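Local coordinates for protein CghA (Chaetomium globosum, PDB 6KBC) that belongs to the Diels-Alderase family, built from two beta-rich domains of the calycin clan, and holds a bound ligand, WK1, in a pocket, at residues F6-L10 with F34-A38; H113-R119 with T131-V137. All blocks are in the same frame, centred on the assembly; numbering follows the deposited sequence.

In the fold
Both contacts belong to the Diels-Alderase N-terminal domain, and both segments of contact 1 precede those of contact 2 in sequence. Their centres lie about 13 Å apart, and their nearest atoms about 5 Å, so they do not touch. Strand 99-105 joins them, pairing with strand 6-10 of contact 1 on one edge and with strand 113-119 of contact 2 on the other. Contact 1 holds a loop against an N-terminal strand, while contact 2 is a pair of neighbouring strands. W37 and W118 have side chains about 11 and 12 Å from the bound WK1, so neither is close to it. The two contacts share the N-terminal beta region, consistent with a calycin-like fold.

Contact 1 (F6-L10 with F34-A38); sequences FISLL and FPKWA
S8 and F34 carry most of this contact between strand 6-10 and the loop segment 34-38. The S8 hydroxyl donates a hydrogen bond from OG to A38 O at 2.6 Å. OG stands anti to the backbone N (chi1 170°), which carries it to the loop carbonyl. It approaches at a C=O...donor angle of 122°, tilted 15° from the carbonyl plane. R68 NH1 also bonds S8 OG, so this buried hydroxyl has two polar partners. The F34 ring reaches the strand with its far end. Its CZ lies 3.8 Å from I7 C, which sits at the ring edge. F6 CB comes obliquely to within 3.6 Å of F34 CE1, while the F6 ring leads away. P35 CD sits over one face of the F34 ring, offset toward the rim. P35 CG meets S8 CB at 3.8 Å. This is plain packing of the loop between strands 6-10 and 46-54 on the first strand. The loop packs on the side to which F6, S8 and L10 point, mainly at S8. Strand 6-10 itself pairs with strand 99-105, where F34 touches S104 and P35 touches V102. P35 also reaches E47 and W49 of strand 46-54.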
# COMPACT_ATOMS: atom_id res chain seq x y z
N PHE A 6 -18.42 -15.26 -10.21
CA PHE A 6 -18.84 -14.21 -9.29
C PHE A 6 -18.58 -12.86 -9.93
O PHE A 6 -17.51 -12.63 -10.51
CB PHE A 6 -18.09 -14.31 -7.97
CG PHE A 6 -18.38 -15.56 -7.20
CD1 PHE A 6 -19.53 -15.68 -6.45
CD2 PHE A 6 -17.47 -16.60 -7.19
CE1 PHE A 6 -19.79 -16.82 -5.74
CE2 PHE A 6 -17.72 -17.74 -6.48
CZ PHE A 6 -18.88 -17.85 -5.75
N ILE A 7 -19.55 -11.97 -9.86
CA ILE A 7 -19.47 -10.68 -10.54
C ILE A 7 -19.94 -9.58 -9.60
O ILE A 7 -21.05 -9.65 -9.06
CB ILE A 7 -20.28 -10.67 -11.85
CG1 ILE A 7 -20.26 -9.26 -12.46
CG2 ILE A 7 -21.70 -11.19 -11.62
CD1 ILE A 7 -20.74 -9.19 -13.89
N SER A 8 -19.09 -8.58 -9.40
CA SER A 8 -19.46 -7.33 -8.74
C SER A 8 -19.33 -6.24 -9.79
O SER A 8 -18.21 -5.86 -10.15
CB SER A 8 -18.58 -7.05 -7.52
OG SER A 8 -18.81 -5.74 -7.04
N LEU A 9 -20.46 -5.74 -10.28
CA LEU A 9 -20.46 -4.74 -11.34
C LEU A 9 -21.14 -3.47 -10.83
O LEU A 9 -22.33 -3.47 -10.53
CB LEU A 9 -21.16 -5.27 -12.59
CG LEU A 9 -21.45 -4.28 -13.71
CD1 LEU A 9 -20.17 -3.69 -14.27
CD2 LEU A 9 -22.23 -4.97 -14.83
N LEU A 10 -20.35 -2.40 -10.75
CA LEU A 10 -20.80 -1.10 -10.27
C LEU A 10 -20.64 -0.11 -11.41
O LEU A 10 -19.52 0.10 -11.91
CB LEU A 10 -20.01 -0.66 -9.03
CG LEU A 10 -20.19 -1.41 -7.71
CD1 LEU A 10 -19.70 -2.81 -7.78
CD2 LEU A 10 -19.41 -0.68 -6.63
N PHE A 34 -12.16 -10.52 -3.95
CA PHE A 34 -13.49 -10.17 -4.41
C PHE A 34 -14.08 -9.07 -3.52
O PHE A 34 -13.91 -9.11 -2.30
CB PHE A 34 -14.40 -11.40 -4.42
CG PHE A 34 -15.69 -11.17 -5.15
CD1 PHE A 34 -15.72 -11.19 -6.54
CD2 PHE A 34 -16.86 -10.91 -4.46
CE1 PHE A 34 -16.91 -10.97 -7.23
CE2 PHE A 34 -18.05 -10.69 -5.14
CZ PHE A 34 -18.08 -10.72 -6.52
N PRO A 35 -14.75 -8.08 -4.10
CA PRO A 35 -15.21 -6.93 -3.31
C PRO A 35 -16.10 -7.35 -2.15
O PRO A 35 -16.90 -8.28 -2.25
CB PRO A 35 -15.98 -6.09 -4.33
CG PRO A 35 -15.38 -6.45 -5.64
CD PRO A 35 -15.00 -7.89 -5.54
N LYS A 36 -15.94 -6.63 -1.03
CA LYS A 36 -16.75 -6.87 0.15
C LYS A 36 -18.10 -6.17 0.07
O LYS A 36 -19.02 -6.53 0.82
CB LYS A 36 -15.99 -6.42 1.40
CG LYS A 36 -14.70 -7.19 1.62
CD LYS A 36 -14.95 -8.69 1.66
CE LYS A 36 -13.68 -9.46 1.88
NZ LYS A 36 -13.88 -10.93 1.87
N TRP A 37 -18.23 -5.17 -0.79
CA TRP A 37 -19.51 -4.56 -1.15
C TRP A 37 -19.80 -4.97 -2.59
O TRP A 37 -19.53 -4.23 -3.54
CB TRP A 37 -19.48 -3.05 -0.96
CG TRP A 37 -19.57 -2.66 0.49
CD1 TRP A 37 -20.70 -2.38 1.20
CD2 TRP A 37 -18.48 -2.59 1.42
NE1 TRP A 37 -20.39 -2.11 2.50
CE2 TRP A 37 -19.03 -2.24 2.67
CE3 TRP A 37 -17.10 -2.79 1.32
CZ2 TRP A 37 -18.25 -2.07 3.82
CZ3 TRP A 37 -16.31 -2.61 2.47
CH2 TRP A 37 -16.89 -2.26 3.69
N ALA A 38 -20.36 -6.18 -2.75
CA ALA A 38 -20.46 -6.80 -4.07
C ALA A 38 -21.51 -6.13 -4.95
O ALA A 38 -21.26 -5.86 -6.13
CB ALA A 38 -20.75 -8.29 -3.92

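Contact 2 (H113-R119 with T131-V137); sequences HVAGVWR and TTASFDV
F135 and G116 form the apolar centre of this antiparallel strand pair. G116 CA sits over the middle of one face of the F135 ring, a CH-pi contact at 3.8 Å from the centroid and 13° off the ring normal. In F135, CG lies between the backbone N and the carbonyl carbon; this chi1 of 59° turns the ring over the neighbouring strand, above G116. With no side chain on G116, the ring lies directly on its CA. V114 lies alongside F135, its CG1 at the ring edge 4.1 Å from CE1. W118 meets the opposite flank: its CZ3 is 3.3 Å from F135 CE2, and the rings meet obliquely, their planes 38° apart. The indole NE1 bonds F67 O.

Six backbone hydrogen bonds join the hydrogen-bonded pairs V114-V137, G116-F135 and W118-A133. The non-hydrogen-bonded pairs A115-D136, V117-S134 and R119-T132 put their side chains on the other face. There V117 CG1 makes a diagonal contact at 4.0 Å with CG2 of T132, which belongs to the next such pair. At the polar edge, H113 NE2 and D136 OD2 form a His-carboxylate hydrogen bond, whose modelled length of 2.5 Å is doubtful. H113 ND1 has a weak bond to D105.

The strands lie between two others of the same antiparallel system: strand 113-119 also pairs with 99-105, and strand 132-137 with 143-150. W49 stacks on F135, and F66 of strand 60-69 meets F135 and W118 edge-to-face.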
# COMPACT_ATOMS: atom_id res chain seq x y z
N HIS A 113 -9.60 -17.10 -9.78
CA HIS A 113 -8.93 -16.15 -10.65
C HIS A 113 -9.74 -14.86 -10.70
O HIS A 113 -10.91 -14.87 -11.11
CB HIS A 113 -8.75 -16.76 -12.04
CG HIS A 113 -8.33 -15.77 -13.08
ND1 HIS A 113 -9.22 -15.01 -13.80
CD2 HIS A 113 -7.10 -15.42 -13.52
CE1 HIS A 113 -8.57 -14.23 -14.64
NE2 HIS A 113 -7.27 -14.47 -14.49
N VAL A 114 -9.13 -13.74 -10.29
CA VAL A 114 -9.81 -12.47 -10.15
C VAL A 114 -9.38 -11.53 -11.26
O VAL A 114 -8.19 -11.45 -11.60
CB VAL A 114 -9.54 -11.83 -8.77
CG1 VAL A 114 -10.09 -10.42 -8.72
CG2 VAL A 114 -10.13 -12.67 -7.67
N ALA A 115 -10.33 -10.80 -11.83
CA ALA A 115 -10.06 -9.77 -12.81
C ALA A 115 -10.86 -8.53 -12.45
O ALA A 115 -12.06 -8.61 -12.19
CB ALA A 115 -10.43 -10.22 -14.23
N GLY A 116 -10.19 -7.39 -12.41
CA GLY A 116 -10.83 -6.13 -12.11
C GLY A 116 -10.67 -5.20 -13.30
O GLY A 116 -9.62 -5.18 -13.94
N VAL A 117 -11.73 -4.46 -13.61
CA VAL A 117 -11.69 -3.51 -14.72
C VAL A 117 -12.38 -2.22 -14.31
O VAL A 117 -13.59 -2.17 -14.09
CB VAL A 117 -12.33 -4.09 -16.00
CG1 VAL A 117 -12.04 -3.17 -17.18
CG2 VAL A 117 -11.81 -5.50 -16.30
N TRP A 118 -11.56 -1.19 -14.13
CA TRP A 118 -11.90 0.23 -14.12
C TRP A 118 -11.88 0.75 -15.55
O TRP A 118 -10.81 0.85 -16.16
CB TRP A 118 -10.90 0.93 -13.20
CG TRP A 118 -11.13 0.84 -11.69
CD1 TRP A 118 -11.63 1.84 -10.91
CD2 TRP A 118 -11.29 -0.35 -10.91
NE1 TRP A 118 -11.82 1.40 -9.63
CE2 TRP A 118 -11.67 0.05 -9.61
CE3 TRP A 118 -11.07 -1.71 -11.15
CZ2 TRP A 118 -11.82 -0.86 -8.56
CZ3 TRP A 118 -11.23 -2.61 -10.11
CH2 TRP A 118 -11.60 -2.18 -8.82
N ARG A 119 -13.05 1.07 -16.09
CA ARG A 119 -13.14 1.38 -17.51
C ARG A 119 -14.30 2.32 -17.80
O ARG A 119 -15.25 2.43 -17.03
CB ARG A 119 -13.33 0.12 -18.37
CG ARG A 119 -14.61 -0.62 -18.05
CD ARG A 119 -14.84 -1.83 -18.92
NE ARG A 119 -16.06 -2.52 -18.52
CZ ARG A 119 -17.29 -2.21 -18.93
NH1 ARG A 119 -17.49 -1.13 -19.67
NH2 ARG A 119 -18.32 -2.92 -18.51
N THR A 131 -10.79 4.95 -21.60
CA THR A 131 -9.97 4.64 -20.43
C THR A 131 -10.25 3.22 -19.97
O THR A 131 -11.38 2.88 -19.61
CB THR A 131 -10.22 5.61 -19.28
OG1 THR A 131 -10.15 6.97 -19.75
CG2 THR A 131 -9.20 5.38 -18.18
N THR A 132 -9.21 2.40 -19.95
CA THR A 132 -9.26 1.07 -19.35
C THR A 132 -8.07 0.91 -18.43
O THR A 132 -6.93 1.18 -18.82
CB THR A 132 -9.27 -0.03 -20.41
OG1 THR A 132 -10.20 0.32 -21.45
CG2 THR A 132 -9.69 -1.35 -19.80
N ALA A 133 -8.32 0.49 -17.19
CA ALA A 133 -7.28 0.08 -16.27
C ALA A 133 -7.75 -1.21 -15.63
O ALA A 133 -8.87 -1.29 -15.12
CB ALA A 133 -7.00 1.15 -15.20
N SER A 134 -6.92 -2.24 -15.68
CA SER A 134 -7.40 -3.55 -15.29
C SER A 134 -6.31 -4.28 -14.52
O SER A 134 -5.12 -4.07 -14.74
CB SER A 134 -7.83 -4.38 -16.52
OG SER A 134 -6.69 -4.85 -17.21
N PHE A 135 -6.74 -5.15 -13.61
CA PHE A 135 -5.82 -6.05 -12.95
C PHE A 135 -6.34 -7.47 -13.03
O PHE A 135 -7.54 -7.72 -13.17
CB PHE A 135 -5.55 -5.65 -11.48
CG PHE A 135 -6.77 -5.60 -10.60
CD1 PHE A 135 -7.25 -6.75 -9.98
CD2 PHE A 135 -7.40 -4.40 -10.33
CE1 PHE A 135 -8.36 -6.70 -9.15
CE2 PHE A 135 -8.50 -4.34 -9.49
CZ PHE A 135 -8.99 -5.50 -8.90
N ASP A 136 -5.40 -8.41 -12.95
CA ASP A 136 -5.70 -9.83 -13.04
C ASP A 136 -4.80 -10.55 -12.05
O ASP A 136 -3.59 -10.34 -12.05
CB ASP A 136 -5.44 -10.32 -14.48
CG ASP A 136 -6.22 -11.55 -14.82
OD1 ASP A 136 -7.44 -11.42 -15.09
OD2 ASP A 136 -5.61 -12.64 -14.86
N VAL A 137 -5.39 -11.39 -11.21
CA VAL A 137 -4.62 -12.12 -10.21
C VAL A 137 -4.95 -13.60 -10.32
O VAL A 137 -6.13 -13.97 -10.32
CB VAL A 137 -4.89 -11.62 -8.78
CG1 VAL A 137 -4.02 -12.35 -7.82
CG2 VAL A 137 -4.65 -10.10 -8.69